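Local atomic coordinates of deoxyribodipyrimidine photo-lyase (Oryza sativa Japonica Group, PDB entry 3UMV), a protein that uses light energy and a bound FAD cofactor to split cyclobutane pyrimidine dimers in UV-damaged DNA back into separate pyrimidines. Residues 42-47 against 70-75; 74-79 against 113-118; 109-114 against 220-225. All blocks are in the same frame, centred on the assembly; numbering follows the deposited sequence.

Contact 1: residues 42-47 against 70-75; sequences YWMLRD and LAVAFA. With URE (urea), chain M.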
loop_
_atom_site.group_PDB
_atom_site.type_symbol
_atom_site.label_atom_id
_atom_site.label_comp_id
_atom_site.label_asym_id
_atom_site.label_seq_id
_atom_site.Cartn_x
_atom_site.Cartn_y
_atom_site.Cartn_z
ATOM N N TYR A 42 20.352 -0.902 -5.211
ATOM C CA TYR A 42 18.897 -0.905 -5.231
ATOM C C TYR A 42 18.401 -0.094 -4.037
ATOM O O TYR A 42 18.611 -0.470 -2.879
ATOM C CB TYR A 42 18.337 -2.340 -5.206
ATOM C CG TYR A 42 16.860 -2.449 -4.866
ATOM C CD1 TYR A 42 15.937 -1.515 -5.335
ATOM C CD2 TYR A 42 16.381 -3.507 -4.089
ATOM C CE1 TYR A 42 14.586 -1.606 -5.014
ATOM C CE2 TYR A 42 15.017 -3.615 -3.769
ATOM C CZ TYR A 42 14.129 -2.671 -4.244
ATOM O OH TYR A 42 12.784 -2.776 -3.944
ATOM N N TRP A 43 17.812 1.057 -4.335
ATOM C CA TRP A 43 17.160 1.872 -3.327
ATOM C C TRP A 43 15.768 1.294 -3.093
ATOM O O TRP A 43 14.846 1.532 -3.865
ATOM C CB TRP A 43 17.103 3.338 -3.788
ATOM C CG TRP A 43 16.295 4.243 -2.883
ATOM C CD1 TRP A 43 15.854 3.963 -1.618
ATOM C CD2 TRP A 43 15.808 5.561 -3.192
ATOM N NE1 TRP A 43 15.149 5.024 -1.120
ATOM C CE2 TRP A 43 15.099 6.018 -2.064
ATOM C CE3 TRP A 43 15.907 6.401 -4.312
ATOM C CZ2 TRP A 43 14.479 7.282 -2.020
ATOM C CZ3 TRP A 43 15.294 7.664 -4.264
ATOM C CH2 TRP A 43 14.594 8.085 -3.127
ATOM N N MET A 44 15.654 0.485 -2.043
ATOM C CA MET A 44 14.397 -0.134 -1.650
ATOM C C MET A 44 13.524 0.883 -0.930
ATOM O O MET A 44 13.979 1.528 0.008
ATOM C CB MET A 44 14.706 -1.286 -0.698
ATOM C CG MET A 44 13.479 -2.036 -0.185
ATOM S SD MET A 44 13.981 -3.285 1.016
ATOM C CE MET A 44 14.516 -4.631 -0.040
ATOM N N LEU A 45 12.272 1.015 -1.352
ATOM C CA LEU A 45 11.334 1.869 -0.642
ATOM C C LEU A 45 9.976 1.217 -0.493
ATOM O O LEU A 45 9.565 0.903 0.621
ATOM C CB LEU A 45 11.224 3.250 -1.298
ATOM C CG LEU A 45 10.515 4.306 -0.449
ATOM C CD1 LEU A 45 11.046 5.682 -0.845
ATOM C CD2 LEU A 45 8.989 4.227 -0.606
ATOM N N ARG A 46 9.282 0.999 -1.607
ATOM C CA ARG A 46 7.945 0.406 -1.524
ATOM C C ARG A 46 7.957 -1.098 -1.314
ATOM O O ARG A 46 7.049 -1.646 -0.680
ATOM C CB ARG A 46 7.107 0.747 -2.751
ATOM C CG ARG A 46 5.611 0.505 -2.538
ATOM C CD ARG A 46 4.858 0.804 -3.803
ATOM N NE ARG A 46 3.415 0.788 -3.615
ATOM C CZ ARG A 46 2.565 1.045 -4.605
ATOM N NH1 ARG A 46 3.040 1.340 -5.812
ATOM N NH2 ARG A 46 1.258 1.026 -4.393
ATOM N N ASP A 47 8.975 -1.778 -1.830
ATOM C CA ASP A 47 8.908 -3.235 -1.844
ATOM C C ASP A 47 9.930 -3.861 -0.903
ATOM O O ASP A 47 11.027 -4.252 -1.305
ATOM C CB ASP A 47 9.021 -3.736 -3.288
ATOM C CG ASP A 47 7.859 -3.246 -4.152
ATOM O OD1 ASP A 47 8.053 -2.269 -4.895
ATOM O OD2 ASP A 47 6.732 -3.798 -4.040
ATOM N N LEU A 70 26.711 -5.765 -5.750
ATOM C CA LEU A 70 25.311 -5.376 -5.586
ATOM C C LEU A 70 25.020 -5.054 -4.126
ATOM O O LEU A 70 25.407 -5.812 -3.237
ATOM C CB LEU A 70 24.407 -6.529 -6.018
ATOM C CG LEU A 70 22.895 -6.345 -5.801
ATOM C CD1 LEU A 70 22.351 -5.240 -6.674
ATOM C CD2 LEU A 70 22.154 -7.634 -6.070
ATOM N N ALA A 71 24.342 -3.934 -3.885
ATOM C CA ALA A 71 23.949 -3.540 -2.534
ATOM C C ALA A 71 22.496 -3.075 -2.499
ATOM O O ALA A 71 21.971 -2.602 -3.508
ATOM C CB ALA A 71 24.839 -2.441 -2.013
ATOM N N VAL A 72 21.856 -3.231 -1.341
ATOM C CA VAL A 72 20.511 -2.703 -1.111
ATOM C C VAL A 72 20.619 -1.551 -0.115
ATOM O O VAL A 72 21.388 -1.623 0.852
ATOM C CB VAL A 72 19.560 -3.781 -0.533
ATOM C CG1 VAL A 72 18.201 -3.169 -0.209
ATOM C CG2 VAL A 72 19.429 -4.958 -1.492
ATOM N N ALA A 73 19.873 -0.479 -0.358
ATOM C CA ALA A 73 19.833 0.652 0.564
ATOM C C ALA A 73 18.394 1.040 0.857
ATOM O O ALA A 73 17.567 1.079 -0.049
ATOM C CB ALA A 73 20.602 1.852 -0.012
ATOM N N PHE A 74 18.089 1.301 2.129
ATOM C CA PHE A 74 16.754 1.750 2.516
ATOM C C PHE A 74 16.854 3.074 3.252
ATOM O O PHE A 74 17.631 3.201 4.206
ATOM C CB PHE A 74 16.067 0.730 3.421
ATOM C CG PHE A 74 14.655 1.095 3.760
ATOM C CD1 PHE A 74 13.604 0.624 2.982
ATOM C CD2 PHE A 74 14.369 1.936 4.826
ATOM C CE1 PHE A 74 12.301 0.975 3.277
ATOM C CE2 PHE A 74 13.065 2.288 5.127
ATOM C CZ PHE A 74 12.026 1.810 4.358
ATOM N N ALA A 75 16.087 4.067 2.823
ATOM C CA ALA A 75 16.053 5.348 3.544
ATOM C C ALA A 75 14.744 5.523 4.297
ATOM O O ALA A 75 13.670 5.535 3.693
ATOM C CB ALA A 75 16.264 6.517 2.585
HETATM C C URE M . 9.860 5.310 4.785
HETATM O O URE M . 10.507 5.093 3.756
HETATM N N1 URE M . 10.300 6.175 5.660
HETATM N N2 URE M . 8.713 4.710 5.006
HETATM O O HOH W 1 13.764 3.998 1.210
#
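Tyr42 pairs with Val72 and Trp43 with Ala73 in a parallel ladder whose two short strand axes approach to 4.6 Å and are turned 32° against each other. These are the strands of a beta-alpha-beta unit, joined through helix 54-66, in the alpha/beta domain of the photolyase family. Tyr42 N donates to Ala71 O at 2.9 Å, Ala73 N to Tyr42 O at 2.8 Å, and Met44 N reaches Ala73 O by a more bent bond (141°). On the face that carries Met44, Val72 and Phe74, a bend at chi3 (-81°) turns Met44 CE onto Val72 CG1 at 4.0 Å. Met44 CG meets Phe74 CD1 at 4.1 Å, and the same ring atom also presses on Met44 O. A serine in place of Phe74 would probably leave Met44 CG without its aromatic neighbour and open a gap between that methionine and the urea touching the ring's CZ. Met44 O and Ala75 N do not bond directly; a water over the centre of the Phe74 ring, 3.8 Å above its plane, links them. It donates to Met44 O and accepts from Trp43 NE1, in the indole plane, and from Ala75 N, 2.8 Å from the water O.

Contact 2: residues 74-79 against 113-118; sequences FALFPR and LFTGGP. With URE (urea), chain M; URE (urea), chain N; EDO (1,2-ethanediol), chain H.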
loop_
_atom_site.group_PDB
_atom_site.type_symbol
_atom_site.label_atom_id
_atom_site.label_comp_id
_atom_site.label_asym_id
_atom_site.label_seq_id
_atom_site.Cartn_x
_atom_site.Cartn_y
_atom_site.Cartn_z
ATOM N N PHE A 74 18.089 1.301 2.129
ATOM C CA PHE A 74 16.754 1.750 2.516
ATOM C C PHE A 74 16.854 3.074 3.252
ATOM O O PHE A 74 17.631 3.201 4.206
ATOM C CB PHE A 74 16.067 0.730 3.421
ATOM C CG PHE A 74 14.655 1.095 3.760
ATOM C CD1 PHE A 74 13.604 0.624 2.982
ATOM C CD2 PHE A 74 14.369 1.936 4.826
ATOM C CE1 PHE A 74 12.301 0.975 3.277
ATOM C CE2 PHE A 74 13.065 2.288 5.127
ATOM C CZ PHE A 74 12.026 1.810 4.358
ATOM N N ALA A 75 16.087 4.067 2.823
ATOM C CA ALA A 75 16.053 5.348 3.544
ATOM C C ALA A 75 14.744 5.523 4.297
ATOM O O ALA A 75 13.670 5.535 3.693
ATOM C CB ALA A 75 16.264 6.517 2.585
ATOM N N LEU A 76 14.829 5.643 5.620
ATOM C CA LEU A 76 13.665 5.993 6.427
ATOM C C LEU A 76 13.475 7.513 6.412
ATOM O O LEU A 76 14.399 8.248 6.748
ATOM C CB LEU A 76 13.860 5.521 7.867
ATOM C CG LEU A 76 12.626 5.696 8.763
ATOM C CD1 LEU A 76 11.502 4.737 8.321
ATOM C CD2 LEU A 76 12.968 5.492 10.233
ATOM N N PHE A 77 12.301 7.997 6.015
ATOM C CA PHE A 77 12.047 9.435 6.126
ATOM C C PHE A 77 12.025 9.791 7.609
ATOM O O PHE A 77 11.366 9.131 8.405
ATOM C CB PHE A 77 10.724 9.826 5.474
ATOM C CG PHE A 77 10.719 9.709 3.972
ATOM C CD1 PHE A 77 10.543 10.829 3.176
ATOM C CD2 PHE A 77 10.886 8.484 3.360
ATOM C CE1 PHE A 77 10.537 10.724 1.791
ATOM C CE2 PHE A 77 10.890 8.375 1.976
ATOM C CZ PHE A 77 10.712 9.498 1.195
ATOM N N PRO A 78 12.754 10.840 7.995
ATOM C CA PRO A 78 12.796 11.209 9.414
ATOM C C PRO A 78 11.506 11.907 9.881
ATOM O O PRO A 78 10.680 12.293 9.053
ATOM C CB PRO A 78 13.979 12.186 9.475
ATOM C CG PRO A 78 13.981 12.823 8.123
ATOM C CD PRO A 78 13.618 11.695 7.169
ATOM N N ARG A 79 11.348 12.051 11.194
ATOM C CA ARG A 79 10.216 12.766 11.784
ATOM C C ARG A 79 9.923 14.032 10.974
ATOM O O ARG A 79 10.838 14.791 10.659
ATOM C CB ARG A 79 10.548 13.108 13.239
ATOM C CG ARG A 79 9.458 13.840 14.001
ATOM C CD ARG A 79 9.988 14.301 15.353
ATOM N NE ARG A 79 11.161 15.158 15.181
ATOM C CZ ARG A 79 12.105 15.339 16.101
ATOM N NH1 ARG A 79 13.136 16.138 15.843
ATOM N NH2 ARG A 79 12.026 14.719 17.274
ATOM N N LEU A 113 21.119 0.870 5.893
ATOM C CA LEU A 113 19.981 1.545 6.501
ATOM C C LEU A 113 20.311 2.997 6.813
ATOM O O LEU A 113 21.250 3.280 7.557
ATOM C CB LEU A 113 19.552 0.837 7.783
ATOM C CG LEU A 113 18.324 1.492 8.420
ATOM C CD1 LEU A 113 17.152 1.440 7.469
ATOM C CD2 LEU A 113 17.973 0.824 9.746
ATOM N N PHE A 114 19.528 3.914 6.248
ATOM C CA PHE A 114 19.737 5.347 6.454
ATOM C C PHE A 114 18.531 5.971 7.157
ATOM O O PHE A 114 17.409 5.919 6.644
ATOM C CB PHE A 114 19.973 6.043 5.111
ATOM C CG PHE A 114 21.242 5.613 4.414
ATOM C CD1 PHE A 114 21.197 4.991 3.176
ATOM C CD2 PHE A 114 22.474 5.831 4.999
ATOM C CE1 PHE A 114 22.366 4.607 2.528
ATOM C CE2 PHE A 114 23.648 5.442 4.363
ATOM C CZ PHE A 114 23.596 4.827 3.130
ATOM N N THR A 115 18.741 6.551 8.334
ATOM C CA THR A 115 17.621 7.138 9.063
ATOM C C THR A 115 17.537 8.669 8.960
ATOM O O THR A 115 16.667 9.296 9.566
ATOM C CB THR A 115 17.591 6.671 10.534
ATOM O OG1 THR A 115 18.873 6.874 11.138
ATOM C CG2 THR A 115 17.250 5.190 10.591
ATOM N N GLY A 116 18.425 9.256 8.166
ATOM C CA GLY A 116 18.449 10.698 7.988
ATOM C C GLY A 116 17.574 11.190 6.848
ATOM O O GLY A 116 17.199 12.359 6.813
ATOM N N GLY A 117 17.242 10.304 5.916
ATOM C CA GLY A 117 16.383 10.668 4.804
ATOM C C GLY A 117 16.979 10.249 3.477
ATOM O O GLY A 117 18.113 9.766 3.432
ATOM N N PRO A 118 16.213 10.425 2.389
ATOM C CA PRO A 118 16.634 10.029 1.040
ATOM C C PRO A 118 17.913 10.712 0.527
ATOM O O PRO A 118 18.541 10.161 -0.369
ATOM C CB PRO A 118 15.428 10.399 0.162
ATOM C CG PRO A 118 14.585 11.313 0.999
ATOM C CD PRO A 118 14.822 10.901 2.414
HETATM C C URE M . 9.860 5.310 4.785
HETATM O O URE M . 10.507 5.093 3.756
HETATM N N1 URE M . 10.300 6.175 5.660
HETATM N N2 URE M . 8.713 4.710 5.006
HETATM C C URE N . 25.293 3.281 6.636
HETATM O O URE N . 25.186 2.066 6.666
HETATM N N1 URE N . 24.322 4.029 7.092
HETATM N N2 URE N . 26.372 3.832 6.139
HETATM C C1 EDO H . 14.386 13.824 12.998
HETATM O O1 EDO H . 15.333 12.834 13.143
HETATM C C2 EDO H . 14.464 14.717 11.964
HETATM O O2 EDO H . 13.372 15.489 11.629
#
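Phe74 O accepts from Phe114 N at 2.9 Å, and Leu76 N then donates to Phe114 O at 2.8 Å, so the ends of two parallel strands stay paired before their chains turn into loops. Both bonds run nearly straight out from the carbonyls. Alongside them Leu113 lies next to Phe74, pointing the same way, and its CD1 touches Phe74 CD2 at 3.9 Å. Ala75 CB, on the other face, rests against Gly117 O and Pro118 CA.

In the loops Phe77 lies against a bound urea and Pro118. Its CB points away from residues 113-118 and lies 3.7 Å from N1 of the urea. With CG beside the backbone N (chi1 -69°), the ring swings back across Pro118. CG continues along the urea, and CD2 comes to 3.3 Å from urea N1, which sits at the ring's edge. CE2 runs on past the urea oxygen. On the far branch CE1 meets Pro118 CG at 4.2 Å, and Pro118 CD stands 4.3 Å above the plane over the ring's centre, so the proline ring packs over one face of Phe77, the two side chains crossing at about a right angle. Leu76 CD1 touches the same urea. Pro78 CG leans on Gly116 O at 3.5 Å, while Pro78 CD faces Gly117 CA. The backbone angles of Gly117 (phi 130°, psi 174°) would set a CB against the carbonyl O of Gly116, which suits glycine, and Pro78 CD packs close to that side.

The contact closes the beta-alpha-beta unit of strand 70-75, helix 87-106 and strand 111-114. Helix 120-127 packs on the face carrying Ala75 and Phe114, helix 222-231 meets Leu113 and Thr115, and strand 40-44 flanks 70-75 along its other edge.

Contact 3: residues 109-114 against 220-225; sequences LPFFLF and VDWDAL. With URE (urea), chain L; URE (urea), chain N.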
loop_
_atom_site.group_PDB
_atom_site.type_symbol
_atom_site.label_atom_id
_atom_site.label_comp_id
_atom_site.label_asym_id
_atom_site.label_seq_id
_atom_site.Cartn_x
_atom_site.Cartn_y
_atom_site.Cartn_z
ATOM N N LEU A 109 24.258 -10.285 1.148
ATOM C CA LEU A 109 23.789 -9.101 0.444
ATOM C C LEU A 109 23.797 -7.933 1.425
ATOM O O LEU A 109 23.064 -7.939 2.414
ATOM C CB LEU A 109 22.376 -9.336 -0.104
ATOM C CG LEU A 109 21.628 -8.202 -0.814
ATOM C CD1 LEU A 109 22.336 -7.746 -2.084
ATOM C CD2 LEU A 109 20.216 -8.652 -1.127
ATOM N N PRO A 110 24.650 -6.938 1.161
ATOM C CA PRO A 110 24.827 -5.751 2.004
ATOM C C PRO A 110 23.544 -4.937 2.072
ATOM O O PRO A 110 22.954 -4.654 1.032
ATOM C CB PRO A 110 25.904 -4.952 1.258
ATOM C CG PRO A 110 26.571 -5.934 0.367
ATOM C CD PRO A 110 25.514 -6.903 -0.031
ATOM N N PHE A 111 23.118 -4.568 3.277
ATOM C CA PHE A 111 21.908 -3.766 3.445
ATOM C C PHE A 111 22.274 -2.481 4.175
ATOM O O PHE A 111 22.623 -2.513 5.351
ATOM C CB PHE A 111 20.850 -4.554 4.231
ATOM C CG PHE A 111 19.558 -3.801 4.474
ATOM C CD1 PHE A 111 18.618 -3.648 3.464
ATOM C CD2 PHE A 111 19.278 -3.274 5.724
ATOM C CE1 PHE A 111 17.413 -2.963 3.701
ATOM C CE2 PHE A 111 18.090 -2.590 5.963
ATOM C CZ PHE A 111 17.156 -2.438 4.943
ATOM N N PHE A 112 22.193 -1.352 3.472
ATOM C CA PHE A 112 22.449 -0.044 4.072
ATOM C C PHE A 112 21.155 0.579 4.597
ATOM O O PHE A 112 20.211 0.791 3.838
ATOM C CB PHE A 112 23.062 0.907 3.043
ATOM C CG PHE A 112 24.455 0.529 2.617
ATOM C CD1 PHE A 112 25.559 1.084 3.237
ATOM C CD2 PHE A 112 24.654 -0.380 1.593
ATOM C CE1 PHE A 112 26.847 0.740 2.844
ATOM C CE2 PHE A 112 25.946 -0.735 1.191
ATOM C CZ PHE A 112 27.041 -0.173 1.818
ATOM N N LEU A 113 21.119 0.870 5.893
ATOM C CA LEU A 113 19.981 1.545 6.501
ATOM C C LEU A 113 20.311 2.997 6.813
ATOM O O LEU A 113 21.250 3.280 7.557
ATOM C CB LEU A 113 19.552 0.837 7.783
ATOM C CG LEU A 113 18.324 1.492 8.420
ATOM C CD1 LEU A 113 17.152 1.440 7.469
ATOM C CD2 LEU A 113 17.973 0.824 9.746
ATOM N N PHE A 114 19.528 3.914 6.248
ATOM C CA PHE A 114 19.737 5.347 6.454
ATOM C C PHE A 114 18.531 5.971 7.157
ATOM O O PHE A 114 17.409 5.919 6.644
ATOM C CB PHE A 114 19.973 6.043 5.111
ATOM C CG PHE A 114 21.242 5.613 4.414
ATOM C CD1 PHE A 114 21.197 4.991 3.176
ATOM C CD2 PHE A 114 22.474 5.831 4.999
ATOM C CE1 PHE A 114 22.366 4.607 2.528
ATOM C CE2 PHE A 114 23.648 5.442 4.363
ATOM C CZ PHE A 114 23.596 4.827 3.130
ATOM N N VAL A 220 23.472 -1.702 12.844
ATOM C CA VAL A 220 22.316 -1.097 13.481
ATOM C C VAL A 220 21.976 -1.801 14.790
ATOM O O VAL A 220 21.953 -3.032 14.851
ATOM C CB VAL A 220 21.088 -1.186 12.566
ATOM C CG1 VAL A 220 19.872 -0.561 13.235
ATOM C CG2 VAL A 220 21.374 -0.517 11.231
ATOM N N ASP A 221 21.708 -1.020 15.832
ATOM C CA ASP A 221 21.059 -1.558 17.025
ATOM C C ASP A 221 19.560 -1.374 16.847
ATOM O O ASP A 221 19.025 -0.306 17.113
ATOM C CB ASP A 221 21.547 -0.845 18.288
ATOM C CG ASP A 221 21.023 -1.495 19.578
ATOM O OD1 ASP A 221 21.829 -1.692 20.504
ATOM O OD2 ASP A 221 19.815 -1.808 19.669
ATOM N N TRP A 222 18.891 -2.423 16.378
ATOM C CA TRP A 222 17.481 -2.329 16.018
ATOM C C TRP A 222 16.567 -2.033 17.212
ATOM O O TRP A 222 15.626 -1.256 17.093
ATOM C CB TRP A 222 17.029 -3.599 15.297
ATOM C CG TRP A 222 17.632 -3.748 13.937
ATOM C CD1 TRP A 222 18.780 -4.419 13.612
ATOM C CD2 TRP A 222 17.114 -3.223 12.707
ATOM N NE1 TRP A 222 19.009 -4.338 12.260
ATOM C CE2 TRP A 222 17.997 -3.614 11.680
ATOM C CE3 TRP A 222 15.990 -2.466 12.374
ATOM C CZ2 TRP A 222 17.796 -3.260 10.346
ATOM C CZ3 TRP A 222 15.786 -2.124 11.048
ATOM C CH2 TRP A 222 16.686 -2.520 10.048
ATOM N N ASP A 223 16.842 -2.649 18.357
ATOM C CA ASP A 223 16.072 -2.333 19.556
ATOM C C ASP A 223 16.137 -0.832 19.911
ATOM O O ASP A 223 15.106 -0.216 20.206
ATOM C CB ASP A 223 16.491 -3.223 20.732
ATOM C CG ASP A 223 16.039 -4.674 20.555
ATOM O OD1 ASP A 223 14.944 -4.902 19.995
ATOM O OD2 ASP A 223 16.773 -5.592 20.969
ATOM N N ALA A 224 17.325 -0.239 19.832
ATOM C CA ALA A 224 17.475 1.189 20.125
ATOM C C ALA A 224 16.766 2.034 19.088
ATOM O O ALA A 224 16.079 2.988 19.425
ATOM C CB ALA A 224 18.914 1.575 20.184
ATOM N N LEU A 225 16.965 1.693 17.820
ATOM C CA LEU A 225 16.325 2.421 16.710
ATOM C C LEU A 225 14.806 2.379 16.775
ATOM O O LEU A 225 14.136 3.408 16.672
ATOM C CB LEU A 225 16.814 1.881 15.371
ATOM C CG LEU A 225 16.071 2.438 14.161
ATOM C CD1 LEU A 225 16.372 3.923 14.002
ATOM C CD2 LEU A 225 16.434 1.664 12.904
HETATM C C URE L . 21.656 2.812 16.635
HETATM O O URE L . 22.204 1.866 16.081
HETATM N N1 URE L . 22.328 3.906 16.893
HETATM N N2 URE L . 20.390 2.731 16.965
HETATM C C URE N . 25.293 3.281 6.636
HETATM O O URE N . 25.186 2.066 6.666
HETATM N N1 URE N . 24.322 4.029 7.092
HETATM N N2 URE N . 26.372 3.832 6.139
#
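Leu113 CD2 is the methyl on which this contact turns. It meets Trp222 CH2 at 3.6 Å and, tip to tip, Leu225 CD2 at 3.6 Å. Val220 CG2 joins from a third residue, 3.9 Å from the same CD2, and also touches Leu113 CB. Next to this cluster Phe111 CE2 lies at the edge of the indole, near its plane, 4.3 Å from Trp222 CH2.

Trp222 reaches the strand because its CG sits beside the backbone N (chi1 -69°), which carries the six-membered end of the indole to the two strand residues. Val220 CG1 holds one face of that indole, 3.8 Å above the plane and offset toward the rim. The arrangement is a helix start packed by apolar side chains against the outermost strand of the parallel part of the sheet, on the face bearing Phe111 and Leu113.

Asp221 caps the start of the helix. From the N-cap position its OD2 accepts from Ala224 N at 2.9 Å, the donor lying 43° out of the carboxylate plane. Its backbone N donates to the oxygen of a urea, whose N2 returns a weak bond to Asp221 O, a carbonyl that also takes the helical bond from Leu225 N.

Further out, Trp222 packs on Arg98 and Ala101 of helix 87-106, and Asp223 forms a salt bridge with Arg98. On the strand's other face Phe112 and Phe114 pack against Leu124 of helix 120-127, and beside both rings a second urea donates from N1 to Leu113 O at 3.2 Å.

Strand 70-75 joins contacts 1 and 2, which share Phe74 and Ala75 and whose centres are 11 Å apart; strand 111-114 carries the chain of contacts on to contact 3. Side chains beyond the shared strand also tie the first two together, with Leu45 CD1 at 3.9 Å from Phe77 CE2 and Trp43 CZ2 at 3.9 Å from Pro118 CB, and both contacts touch one urea. Contact 3 meets contact 2 where Thr115 CG2 packs on Leu225 CD1 at 3.7 Å, and Phe74 N probably bonds to Phe112 O. Toward the flavin, the side chains of Leu45 and Leu76 come to about 9 and 8 Å from that of Arg429, an FAD-binding residue inferred by similarity; contact 3 lies away from such sites.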